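PDB 6K96: five-membered-cyclitol-phosphate synthase from Streptomyces citricolor, which is a member of the myo-inositol-1-phosphate synthase family that binds nicotinamide-adenine-dinucleotide and a sodium ion, with a Rossmann-type domain. Local coordinates for residues 12-17 / 80-85; 262-267 / 289-294; 18-23 / 55-60; 71-76 / 90-95. All blocks are in the same frame, centred on the assembly; numbering follows the deposited sequence.

Contact 1. Residues 12-17 / 80-85. With NA (sodium ion), chain H; NAD (nicotinamide-adenine-dinucleotide), chain G.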
# COMPACT_ATOMS: atom_id res chain seq x y z
N VAL B 12 15.32 26.16 -19.16
CA VAL B 12 14.04 26.60 -18.55
C VAL B 12 13.08 25.41 -18.49
O VAL B 12 12.10 25.40 -19.24
CB VAL B 12 13.46 27.79 -19.31
CG1 VAL B 12 12.27 28.39 -18.54
CG2 VAL B 12 14.56 28.78 -19.59
N GLY B 13 13.40 24.48 -17.61
CA GLY B 13 12.63 23.24 -17.43
C GLY B 13 11.64 23.28 -16.28
O GLY B 13 11.24 24.36 -15.78
N ASN B 14 11.18 22.08 -15.93
CA ASN B 14 10.32 21.84 -14.74
C ASN B 14 10.99 22.51 -13.52
O ASN B 14 10.29 23.25 -12.83
CB ASN B 14 10.00 20.37 -14.64
CG ASN B 14 8.95 19.99 -15.64
OD1 ASN B 14 8.19 20.85 -16.07
ND2 ASN B 14 8.89 18.72 -16.01
N ASN B 15 12.31 22.37 -13.35
CA ASN B 15 13.01 22.88 -12.14
C ASN B 15 12.79 24.41 -12.00
O ASN B 15 12.68 24.93 -10.83
CB ASN B 15 14.47 22.47 -12.12
CG ASN B 15 14.73 20.98 -11.94
OD1 ASN B 15 13.80 20.16 -11.89
ND2 ASN B 15 16.01 20.61 -11.84
N ILE B 16 12.76 25.15 -13.09
CA ILE B 16 12.70 26.65 -13.06
C ILE B 16 11.24 27.06 -13.01
O ILE B 16 10.93 28.10 -12.44
CB ILE B 16 13.38 27.29 -14.28
CG1 ILE B 16 14.80 26.76 -14.51
CG2 ILE B 16 13.35 28.80 -14.15
CD1 ILE B 16 15.70 26.97 -13.33
N SER B 17 10.34 26.27 -13.58
CA SER B 17 8.87 26.47 -13.38
C SER B 17 8.59 26.45 -11.90
O SER B 17 7.99 27.40 -11.41
CB SER B 17 8.05 25.43 -14.07
OG SER B 17 6.69 25.60 -13.75
N PRO B 80 7.28 21.54 -23.28
CA PRO B 80 6.60 20.47 -22.55
C PRO B 80 6.78 20.49 -21.01
O PRO B 80 6.77 19.41 -20.43
CB PRO B 80 7.25 19.22 -23.18
CG PRO B 80 8.69 19.65 -23.46
CD PRO B 80 8.65 21.16 -23.67
N ASN B 81 6.99 21.67 -20.42
CA ASN B 81 6.99 21.92 -18.94
C ASN B 81 5.59 21.60 -18.39
O ASN B 81 4.60 22.06 -18.98
CB ASN B 81 7.36 23.34 -18.50
CG ASN B 81 8.82 23.68 -18.72
OD1 ASN B 81 9.56 22.87 -19.29
ND2 ASN B 81 9.23 24.89 -18.33
N ASN B 82 5.53 20.77 -17.35
CA ASN B 82 4.26 20.21 -16.83
C ASN B 82 4.36 20.18 -15.30
O ASN B 82 3.68 19.39 -14.71
CB ASN B 82 3.94 18.89 -17.52
CG ASN B 82 4.97 17.82 -17.21
OD1 ASN B 82 5.77 18.01 -16.28
ND2 ASN B 82 4.90 16.70 -17.94
N TYR B 83 5.22 20.99 -14.70
CA TYR B 83 5.04 21.38 -13.29
C TYR B 83 3.67 22.07 -13.22
O TYR B 83 3.24 22.68 -14.20
CB TYR B 83 6.14 22.32 -12.81
CG TYR B 83 6.16 22.58 -11.32
CD1 TYR B 83 6.68 21.65 -10.46
CD2 TYR B 83 5.71 23.79 -10.79
CE1 TYR B 83 6.71 21.87 -9.09
CE2 TYR B 83 5.79 24.05 -9.43
CZ TYR B 83 6.26 23.08 -8.57
OH TYR B 83 6.36 23.30 -7.24
N PRO B 84 2.91 21.91 -12.12
CA PRO B 84 1.60 22.58 -12.00
C PRO B 84 1.68 24.12 -12.06
O PRO B 84 2.66 24.67 -11.71
CB PRO B 84 1.10 22.15 -10.60
CG PRO B 84 1.80 20.85 -10.37
CD PRO B 84 3.18 21.03 -10.98
N LEU B 85 0.60 24.74 -12.51
CA LEU B 85 0.21 26.15 -12.20
C LEU B 85 -0.18 26.22 -10.72
O LEU B 85 -1.04 25.44 -10.32
CB LEU B 85 -0.98 26.58 -13.07
CG LEU B 85 -0.58 27.20 -14.41
CD1 LEU B 85 -0.20 26.10 -15.40
CD2 LEU B 85 -1.71 28.09 -14.94
NA NA H . 12.80 18.04 -12.49
PA NAD G . 13.74 19.64 -17.92
O1A NAD G . 13.84 18.57 -18.94
O2A NAD G . 12.35 20.00 -17.48
O5B NAD G . 14.57 20.95 -18.25
C5B NAD G . 15.55 20.80 -19.29
C4B NAD G . 15.60 22.06 -20.11
O4B NAD G . 16.88 22.24 -20.80
C3B NAD G . 14.54 22.11 -21.20
O3B NAD G . 13.96 23.41 -21.21
C2B NAD G . 15.37 21.90 -22.47
O2B NAD G . 14.55 22.34 -23.51
C1B NAD G . 16.58 22.75 -22.09
N9A NAD G . 17.78 22.63 -22.90
C8A NAD G . 18.14 21.49 -23.57
N7A NAD G . 19.31 21.59 -24.16
C5A NAD G . 19.77 22.86 -23.83
C6A NAD G . 20.96 23.54 -24.15
N6A NAD G . 21.93 22.98 -24.88
N1A NAD G . 21.15 24.78 -23.64
C2A NAD G . 20.14 25.30 -22.90
N3A NAD G . 18.98 24.76 -22.55
C4A NAD G . 18.84 23.51 -23.04
O3 NAD G . 14.55 19.15 -16.64
PN NAD G . 14.27 19.44 -15.08
O1N NAD G . 14.19 20.91 -14.91
O2N NAD G . 13.17 18.49 -14.74
O5D NAD G . 15.66 18.93 -14.45
C5D NAD G . 16.91 19.61 -14.88
C4D NAD G . 18.10 18.79 -14.47
O4D NAD G . 18.20 18.68 -13.04
C3D NAD G . 18.04 17.35 -15.02
O3D NAD G . 19.36 16.98 -15.37
C2D NAD G . 17.68 16.53 -13.78
O2D NAD G . 18.16 15.20 -13.74
C1D NAD G . 18.43 17.30 -12.69
N1N NAD G . 17.91 16.91 -11.35
C2N NAD G . 16.49 16.94 -11.12
C3N NAD G . 15.94 16.41 -9.96
C7N NAD G . 14.44 16.51 -9.78
O7N NAD G . 13.77 17.16 -10.57
N7N NAD G . 13.89 15.88 -8.74
C4N NAD G . 16.81 15.82 -9.05
C5N NAD G . 18.18 15.96 -9.20
C6N NAD G . 18.71 16.43 -10.39
O HOH W 1 8.38 18.18 -18.70
O HOH W 2 4.98 24.47 -15.59

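Contact 2. Residues 262-267 / 289-294. With NA (sodium ion), chain H; NAD (nicotinamide-adenine-dinucleotide), chain G.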
# COMPACT_ATOMS: atom_id res chain seq x y z
N LEU B 262 1.10 11.17 -14.96
CA LEU B 262 1.87 11.64 -13.77
C LEU B 262 2.52 13.00 -14.01
O LEU B 262 2.82 13.65 -12.99
CB LEU B 262 2.94 10.64 -13.35
CG LEU B 262 2.43 9.35 -12.72
CD1 LEU B 262 3.57 8.45 -12.22
CD2 LEU B 262 1.51 9.63 -11.59
N LYS B 263 2.82 13.40 -15.25
CA LYS B 263 3.52 14.69 -15.53
C LYS B 263 4.78 14.81 -14.65
O LYS B 263 5.57 13.87 -14.60
CB LYS B 263 2.52 15.84 -15.33
CG LYS B 263 1.50 15.95 -16.45
CD LYS B 263 0.08 16.36 -16.05
CE LYS B 263 -0.78 16.85 -17.21
NZ LYS B 263 -0.35 18.20 -17.69
N ASP B 264 4.94 15.92 -13.94
CA ASP B 264 6.11 16.18 -13.04
C ASP B 264 5.98 15.45 -11.71
O ASP B 264 6.93 15.57 -10.95
CB ASP B 264 6.36 17.66 -12.79
CG ASP B 264 7.59 17.96 -11.97
OD1 ASP B 264 8.76 17.74 -12.45
OD2 ASP B 264 7.40 18.40 -10.83
N HIS B 265 4.96 14.63 -11.48
CA HIS B 265 4.90 13.76 -10.28
C HIS B 265 5.87 12.60 -10.38
O HIS B 265 6.03 12.09 -11.44
CB HIS B 265 3.52 13.15 -10.04
CG HIS B 265 2.59 14.08 -9.37
ND1 HIS B 265 1.36 14.34 -9.89
CD2 HIS B 265 2.72 14.83 -8.26
CE1 HIS B 265 0.72 15.21 -9.11
NE2 HIS B 265 1.54 15.55 -8.09
N LYS B 266 6.44 12.15 -9.28
CA LYS B 266 7.26 10.92 -9.31
C LYS B 266 6.69 10.00 -8.22
O LYS B 266 6.49 10.49 -7.13
CB LYS B 266 8.74 11.26 -9.14
CG LYS B 266 9.58 10.12 -8.59
CD LYS B 266 11.08 10.29 -8.79
CE LYS B 266 11.49 9.76 -10.13
NZ LYS B 266 12.97 9.64 -10.17
N VAL B 267 6.54 8.72 -8.51
CA VAL B 267 6.03 7.69 -7.58
C VAL B 267 7.13 6.70 -7.36
O VAL B 267 7.76 6.38 -8.29
CB VAL B 267 4.79 6.98 -8.13
CG1 VAL B 267 4.49 5.78 -7.28
CG2 VAL B 267 3.60 7.91 -8.20
N LYS B 289 4.79 9.46 -3.00
CA LYS B 289 4.42 10.36 -4.12
C LYS B 289 5.05 11.71 -3.81
O LYS B 289 4.94 12.07 -2.66
CB LYS B 289 2.92 10.43 -4.34
CG LYS B 289 2.52 10.95 -5.72
CD LYS B 289 1.06 10.84 -6.01
CE LYS B 289 0.75 10.55 -7.47
NZ LYS B 289 0.22 11.74 -8.20
N VAL B 290 5.71 12.38 -4.78
CA VAL B 290 6.25 13.76 -4.64
C VAL B 290 6.07 14.55 -5.94
O VAL B 290 5.83 13.92 -7.00
CB VAL B 290 7.72 13.68 -4.25
CG1 VAL B 290 7.90 12.93 -2.95
CG2 VAL B 290 8.58 13.06 -5.33
N GLN B 291 6.14 15.87 -5.87
CA GLN B 291 6.23 16.76 -7.06
C GLN B 291 7.70 16.82 -7.44
O GLN B 291 8.40 17.62 -6.84
CB GLN B 291 5.96 18.25 -6.83
CG GLN B 291 4.64 18.80 -7.28
CD GLN B 291 4.01 18.41 -8.60
OE1 GLN B 291 2.80 18.43 -8.65
NE2 GLN B 291 4.74 18.08 -9.65
N ASP B 292 8.15 15.96 -8.36
CA ASP B 292 9.61 15.70 -8.61
C ASP B 292 10.37 17.04 -8.66
O ASP B 292 11.36 17.18 -7.96
CB ASP B 292 9.83 14.81 -9.83
CG ASP B 292 11.23 14.25 -9.93
OD1 ASP B 292 11.77 13.94 -8.86
OD2 ASP B 292 11.81 14.21 -11.08
N SER B 293 9.87 18.04 -9.37
CA SER B 293 10.63 19.31 -9.55
C SER B 293 10.54 20.24 -8.33
O SER B 293 11.35 21.24 -8.29
CB SER B 293 10.19 19.99 -10.79
OG SER B 293 10.67 19.28 -11.91
N SER B 294 9.65 19.99 -7.37
CA SER B 294 9.71 20.63 -6.03
C SER B 294 10.89 20.00 -5.30
O SER B 294 11.55 20.73 -4.53
CB SER B 294 8.40 20.49 -5.22
OG SER B 294 7.38 21.37 -5.71
NA NA H . 12.80 18.04 -12.49
PA NAD G . 13.74 19.64 -17.92
O1A NAD G . 13.84 18.57 -18.94
O2A NAD G . 12.35 20.00 -17.48
O5B NAD G . 14.57 20.95 -18.25
C5B NAD G . 15.55 20.80 -19.29
C4B NAD G . 15.60 22.06 -20.11
O4B NAD G . 16.88 22.24 -20.80
C3B NAD G . 14.54 22.11 -21.20
O3B NAD G . 13.96 23.41 -21.21
C2B NAD G . 15.37 21.90 -22.47
O2B NAD G . 14.55 22.34 -23.51
C1B NAD G . 16.58 22.75 -22.09
N9A NAD G . 17.78 22.63 -22.90
C8A NAD G . 18.14 21.49 -23.57
N7A NAD G . 19.31 21.59 -24.16
C5A NAD G . 19.77 22.86 -23.83
C6A NAD G . 20.96 23.54 -24.15
N6A NAD G . 21.93 22.98 -24.88
N1A NAD G . 21.15 24.78 -23.64
C2A NAD G . 20.14 25.30 -22.90
N3A NAD G . 18.98 24.76 -22.55
C4A NAD G . 18.84 23.51 -23.04
O3 NAD G . 14.55 19.15 -16.64
PN NAD G . 14.27 19.44 -15.08
O1N NAD G . 14.19 20.91 -14.91
O2N NAD G . 13.17 18.49 -14.74
O5D NAD G . 15.66 18.93 -14.45
C5D NAD G . 16.91 19.61 -14.88
C4D NAD G . 18.10 18.79 -14.47
O4D NAD G . 18.20 18.68 -13.04
C3D NAD G . 18.04 17.35 -15.02
O3D NAD G . 19.36 16.98 -15.37
C2D NAD G . 17.68 16.53 -13.78
O2D NAD G . 18.16 15.20 -13.74
C1D NAD G . 18.43 17.30 -12.69
N1N NAD G . 17.91 16.91 -11.35
C2N NAD G . 16.49 16.94 -11.12
C3N NAD G . 15.94 16.41 -9.96
C7N NAD G . 14.44 16.51 -9.78
O7N NAD G . 13.77 17.16 -10.57
N7N NAD G . 13.89 15.88 -8.74
C4N NAD G . 16.81 15.82 -9.05
C5N NAD G . 18.18 15.96 -9.20
C6N NAD G . 18.71 16.43 -10.39

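Contact 3. Residues 18-23 / 55-60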
# COMPACT_ATOMS: atom_id res chain seq x y z
N ALA B 18 9.14 25.44 -11.22
CA ALA B 18 9.02 25.21 -9.77
C ALA B 18 9.67 26.34 -8.99
O ALA B 18 9.03 26.84 -8.06
CB ALA B 18 9.59 23.87 -9.42
N LEU B 19 10.85 26.79 -9.37
CA LEU B 19 11.59 27.81 -8.60
C LEU B 19 10.91 29.18 -8.70
O LEU B 19 10.88 29.91 -7.69
CB LEU B 19 13.03 27.91 -9.12
CG LEU B 19 13.93 28.78 -8.27
CD1 LEU B 19 14.30 28.06 -7.00
CD2 LEU B 19 15.16 29.16 -9.04
N PHE B 20 10.49 29.53 -9.91
CA PHE B 20 9.91 30.84 -10.26
C PHE B 20 8.54 30.96 -9.62
O PHE B 20 8.34 31.89 -8.84
CB PHE B 20 9.76 31.01 -11.77
CG PHE B 20 9.21 32.35 -12.17
CD1 PHE B 20 9.79 33.53 -11.72
CD2 PHE B 20 8.10 32.42 -13.00
CE1 PHE B 20 9.32 34.76 -12.11
CE2 PHE B 20 7.63 33.66 -13.41
CZ PHE B 20 8.25 34.82 -12.98
N GLN B 21 7.62 30.05 -9.93
CA GLN B 21 6.29 30.00 -9.29
C GLN B 21 6.46 29.84 -7.78
O GLN B 21 5.71 30.47 -7.04
CB GLN B 21 5.47 28.83 -9.81
CG GLN B 21 5.12 28.97 -11.27
CD GLN B 21 3.97 28.08 -11.63
OE1 GLN B 21 2.82 28.39 -11.29
NE2 GLN B 21 4.27 26.98 -12.32
N GLY B 22 7.38 29.00 -7.32
CA GLY B 22 7.56 28.82 -5.88
C GLY B 22 7.83 30.15 -5.21
O GLY B 22 7.07 30.52 -4.36
N ALA B 23 8.85 30.86 -5.66
CA ALA B 23 9.28 32.16 -5.11
C ALA B 23 8.11 33.13 -5.03
O ALA B 23 8.08 33.87 -4.05
CB ALA B 23 10.40 32.76 -5.92
N LEU B 55 14.72 36.82 -5.33
CA LEU B 55 15.08 36.21 -6.63
C LEU B 55 14.64 37.15 -7.76
O LEU B 55 13.41 37.40 -7.91
CB LEU B 55 14.34 34.87 -6.76
CG LEU B 55 15.16 33.65 -7.13
CD1 LEU B 55 16.45 33.60 -6.35
CD2 LEU B 55 14.36 32.39 -6.86
N THR B 56 15.58 37.60 -8.57
CA THR B 56 15.28 38.34 -9.82
C THR B 56 15.86 37.53 -10.97
O THR B 56 17.05 37.35 -11.02
CB THR B 56 15.78 39.78 -9.74
OG1 THR B 56 16.36 40.03 -8.46
CG2 THR B 56 14.69 40.81 -9.97
N PHE B 57 15.02 36.96 -11.82
CA PHE B 57 15.48 36.26 -13.03
C PHE B 57 15.89 37.33 -14.03
O PHE B 57 15.06 38.21 -14.30
CB PHE B 57 14.36 35.36 -13.54
CG PHE B 57 14.08 34.19 -12.63
CD1 PHE B 57 13.30 34.36 -11.49
CD2 PHE B 57 14.65 32.95 -12.87
CE1 PHE B 57 13.09 33.31 -10.62
CE2 PHE B 57 14.39 31.89 -12.03
CZ PHE B 57 13.61 32.07 -10.90
N VAL B 58 17.11 37.28 -14.56
CA VAL B 58 17.66 38.39 -15.40
C VAL B 58 17.98 37.85 -16.79
O VAL B 58 18.07 38.63 -17.77
CB VAL B 58 18.87 39.04 -14.71
CG1 VAL B 58 18.43 39.77 -13.44
CG2 VAL B 58 19.98 38.03 -14.39
N ALA B 59 18.09 36.52 -16.89
CA ALA B 59 18.69 35.85 -18.06
C ALA B 59 18.21 34.40 -18.11
O ALA B 59 18.12 33.76 -17.05
CB ALA B 59 20.19 35.97 -17.97
N ALA B 60 17.99 33.92 -19.32
CA ALA B 60 17.48 32.57 -19.58
C ALA B 60 17.96 32.12 -20.95
O ALA B 60 17.86 32.93 -21.92
CB ALA B 60 15.97 32.56 -19.48

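Contact 4. Residues 71-76 / 90-95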
# COMPACT_ATOMS: atom_id res chain seq x y z
N PRO B 71 8.90 35.51 -23.89
CA PRO B 71 9.14 36.16 -22.60
C PRO B 71 9.11 35.12 -21.46
O PRO B 71 8.26 34.23 -21.46
CB PRO B 71 8.03 37.21 -22.46
CG PRO B 71 7.40 37.32 -23.85
CD PRO B 71 7.70 36.01 -24.57
N PHE B 72 10.06 35.26 -20.53
CA PHE B 72 10.41 34.28 -19.48
C PHE B 72 9.14 33.74 -18.83
O PHE B 72 8.94 32.53 -18.81
CB PHE B 72 11.29 34.96 -18.43
CG PHE B 72 11.81 34.03 -17.37
CD1 PHE B 72 12.78 33.08 -17.67
CD2 PHE B 72 11.31 34.08 -16.08
CE1 PHE B 72 13.25 32.22 -16.69
CE2 PHE B 72 11.79 33.23 -15.10
CZ PHE B 72 12.76 32.30 -15.41
N LYS B 73 8.32 34.67 -18.33
CA LYS B 73 7.00 34.42 -17.70
C LYS B 73 6.24 33.32 -18.44
O LYS B 73 5.63 32.49 -17.76
CB LYS B 73 6.17 35.71 -17.70
CG LYS B 73 5.18 35.80 -16.54
CD LYS B 73 3.76 36.07 -16.97
CE LYS B 73 3.00 34.85 -17.43
NZ LYS B 73 1.89 35.26 -18.33
N ASP B 74 6.26 33.33 -19.77
CA ASP B 74 5.44 32.42 -20.63
C ASP B 74 6.21 31.13 -20.91
O ASP B 74 5.57 30.05 -20.86
CB ASP B 74 5.03 33.11 -21.94
CG ASP B 74 4.01 34.23 -21.78
OD1 ASP B 74 2.98 34.03 -21.05
OD2 ASP B 74 4.22 35.29 -22.42
N ALA B 75 7.50 31.26 -21.19
CA ALA B 75 8.49 30.19 -21.45
C ALA B 75 8.50 29.13 -20.33
O ALA B 75 8.61 27.92 -20.67
CB ALA B 75 9.88 30.79 -21.62
N VAL B 76 8.47 29.56 -19.05
CA VAL B 76 8.55 28.64 -17.87
C VAL B 76 7.32 27.73 -17.89
O VAL B 76 7.47 26.55 -17.53
CB VAL B 76 8.71 29.34 -16.52
CG1 VAL B 76 10.14 29.78 -16.24
CG2 VAL B 76 7.76 30.51 -16.37
N LEU B 90 1.95 35.33 -11.30
CA LEU B 90 3.39 35.33 -11.65
C LEU B 90 3.71 36.67 -12.31
O LEU B 90 3.03 37.03 -13.26
CB LEU B 90 3.64 34.17 -12.62
CG LEU B 90 3.56 32.79 -12.00
CD1 LEU B 90 3.53 31.73 -13.09
CD2 LEU B 90 4.74 32.57 -11.07
N PRO B 91 4.73 37.47 -11.82
CA PRO B 91 5.14 38.78 -12.33
C PRO B 91 5.88 38.63 -13.67
O PRO B 91 6.37 37.56 -13.95
CB PRO B 91 6.11 39.30 -11.25
CG PRO B 91 6.69 38.05 -10.63
CD PRO B 91 5.59 37.02 -10.73
N ASP B 92 5.92 39.70 -14.46
CA ASP B 92 6.68 39.73 -15.73
C ASP B 92 8.02 40.40 -15.44
O ASP B 92 8.05 41.59 -15.14
CB ASP B 92 5.86 40.38 -16.85
CG ASP B 92 6.30 39.88 -18.21
OD1 ASP B 92 7.37 40.34 -18.67
OD2 ASP B 92 5.58 39.00 -18.77
N PRO B 93 9.15 39.66 -15.50
CA PRO B 93 10.46 40.24 -15.19
C PRO B 93 11.01 41.10 -16.34
O PRO B 93 12.01 41.74 -16.10
CB PRO B 93 11.36 39.03 -14.93
CG PRO B 93 10.71 37.89 -15.70
CD PRO B 93 9.25 38.26 -15.91
N GLY B 94 10.38 41.05 -17.52
CA GLY B 94 10.57 42.04 -18.61
C GLY B 94 11.59 41.64 -19.66
O GLY B 94 11.83 42.45 -20.56
N PHE B 95 12.19 40.45 -19.56
CA PHE B 95 13.18 39.93 -20.55
C PHE B 95 12.61 38.70 -21.26
O PHE B 95 11.45 38.26 -21.01
CB PHE B 95 14.53 39.64 -19.89
CG PHE B 95 14.60 38.37 -19.08
CD1 PHE B 95 14.20 38.33 -17.75
CD2 PHE B 95 15.10 37.20 -19.64
CE1 PHE B 95 14.26 37.15 -17.02
CE2 PHE B 95 15.17 36.03 -18.91
CZ PHE B 95 14.76 36.01 -17.60

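Contact 1. Residues 12-17 / 80-85
Asn-14 reaches across to the backbone of Asn-82 and Tyr-83, and its OD1 is gripped by two consecutive N-H groups. The N of Asn-82 comes in the carbonyl plane, on a lone pair, at 3.0 Å from Asn-14 OD1. The N of Tyr-83 meets the same OD1 at 3.3 Å from well above that plane, 62° out of it. CG lies beside the backbone N (chi1 -76°), which carries the amide to the loop; the main-chain N-H separately serves the cofactor. ND2 is held more loosely: it makes a weak hydrogen bond to Asn-82 OD1 at 3.2 Å, the two amide planes inclined by 13° and so nearly parallel, and a water weakly bound to ND2 leads on to Pro-80 O.

Residues 12-17 hold the end of the glycine-rich turn and the first turn of helix 14-31 in a Rossmann fold, just after strand 5-10. Gly-13, the N-cap, suits its place because a side chain there would collide with NAD O5B. Just beyond it, Asn-14 N donates to NAD O2A and Asn-15 N to NAD O1N, both at 2.8 Å, so the helix start faces the pyrophosphate. Asn-15 turns from the loop and gives OD1 to the sodium ion at 2.4 Å.

Behind the turn, Asn-81 ND2 donates to Val-12 O at 3.1 Å, with the acceptor in its amide plane; the same ND2 also serves Val-76 O, and Lys-67 binds OD1. Further along, Ser-17 OG lies 3.5 Å from Tyr-83 CB. That hydroxyl is bound to Gln-21, and a water joins it to Tyr-83 O, while the phenol OH reaches Ser-294.

Contact 2. Residues 262-267 / 289-294
Asp-264 OD2 is gripped by two N-H groups, each 2.9 Å away: Ser-293 N on the syn side of the carboxylate and Gln-291 NE2 on the anti side. The other oxygen, OD1, takes the hydroxyl of Ser-293, with OG at 2.5 Å, and also the side-chain amide of Asn-219. These bonds tie the type II' beta turn 262-265, which leads into strand 265-275, to the place where its hairpin partner, strand 281-291, gives way to helix 292-313. An aspartate suits the turn because its CG, anti to the backbone N (chi1 -176°), carries both oxygens over to that junction, and its main-chain O accepts Asp-292 N as well. Gln-291 bends at chi2 to bring its amide nearly coplanar with the carboxylate, 4° apart.

Ser-293 OG has a second task: it binds the sodium ion, with Asn-15 completing the protein's share. Asp-264 is therefore a second-shell residue that positions a metal ligand. Beside it, Asp-292 takes NAD N7N on its main-chain O at 2.9 Å, with a weak additional bond from the same amide to OD1.

Along the hairpin, Lys-266 and Val-290 form an antiparallel hydrogen-bonded pair, Lys-266 N to Val-290 O at 3.0 Å. Strand 281-291 carries the sheet across the interface, where Lys-289 pairs with a strand of the second subunit. Lys-266 lays its methylene chain against Asp-292, CD 3.7 Å from OD1. On the opposite side of the sheet Lys-289 bends at chi3 and chi4 past Val-267 CG2, placing NZ 3.3 Å above one face of the His-265 ring, toward its rim.

Contact 3. Residues 18-23 / 55-60
Leu-55 opens the strand by touching with its CD2 methyl two residues one turn apart on the helix. It meets Leu-19 CG at 3.9 Å, the two leucines crossing at about a right angle, and Ala-23 CB at 4.1 Å. The small methyl of Ala-23 suits this spot: it lets the helix come close, and here the CA atoms of Ala-23 and Leu-55 are 7.2 Å apart. Thr-56 then points away from the helix, as alternation in a strand demands, and its hydroxyl bonds to Ser-4 and to Ile-5 O.

Phe-57 turns back to the helix and meets two neighbours at once. Phe-20 directs its edge at the face of Phe-57 in an offset edge-to-face pair, ring centroids 5.2 Å apart and planes at 85°; the nearest atoms are Phe-20 CD1 and Phe-57 CE1, 3.5 Å apart. Leu-19 adds its CD2 methyl at 3.8 Å from Phe-57 CZ. Flat rings and branched chains thus interlock without any polar group, as befits a buried layer.

Leu-19 and Phe-57 also rest on Leu-7 of strand 5-10, while Trp-277 of the second subunit packs on Leu-19. Strand 5-10, helix 14-31 and strand 55-62 make up the first beta-alpha-beta crossover of the Rossmann fold, in which the helix lies over its parallel sheet.

Contact 4. Residues 71-76 / 90-95
Phe-72 and Phe-95 lie side by side and point the same way, their rings inclined by only 27° but slid apart, so that they barely overlap, with centroids 5.1 Å apart. What sits over the face of Phe-95 is the root of Phe-72: its CB is 4.1 Å from the ring centroid, a CH-pi contact offset toward the rim. The CZ corner of Phe-95 meanwhile reaches Phe-72 CD1 at 3.5 Å. From another direction Pro-93 lays CG 3.9 Å from Phe-72 CD2, the two side chains at about a right angle.

Beside the rings the backbones join through one weak hydrogen bond, Phe-72 N to Phe-95 O at 3.3 Å. Pro-71, at the N-cap of the short helix 72-75, suits the start of a helix, where a backbone N-H would have no partner within the helix; its O accepts Asp-74 N and Ala-75 N. Gly-94, at positive phi, lets the loop turn between Pro-93 and Phe-95.

Lys-73 runs its methylenes across Asp-92, with CG 3.3 Å from Pro-91 O, then bends at chi2 and chi3 so that NZ forms a salt bridge with Asp-74 OD1.

Phe-72 also stacks on Phe-57 and meets Phe-20, linking helix 72-75, and through it the loop 90-95, to the Rossmann core. With a single weak polar bond between the segments, cohesion here probably comes mainly from aromatic and proline packing, and the lysine charge is met within its own helix, at the surface.

In the fold
Contacts 1, 3 and 4 cluster in the Rossmann domain, their centres 9 to 13 Å apart, while contact 2 lies at the root of the hairpin of the mixed sheet. Helix 14-31 serves both contact 1, at its start, and contact 3, further along. In sequence contact 3 falls between the two segments of contact 1, contacts 1 and 4 interleave, and contact 2 comes last. Contacts 1 and 2, about 11 Å apart between centres, both touch NAD and the sodium ion, so the cofactor and metal site lies where the Rossmann helix start meets the end of the hairpin of the mixed sheet. Contact 4, whose nearest atoms are about 10 Å from contact 2, extends the hydrophobic layer of contact 3 to the surface.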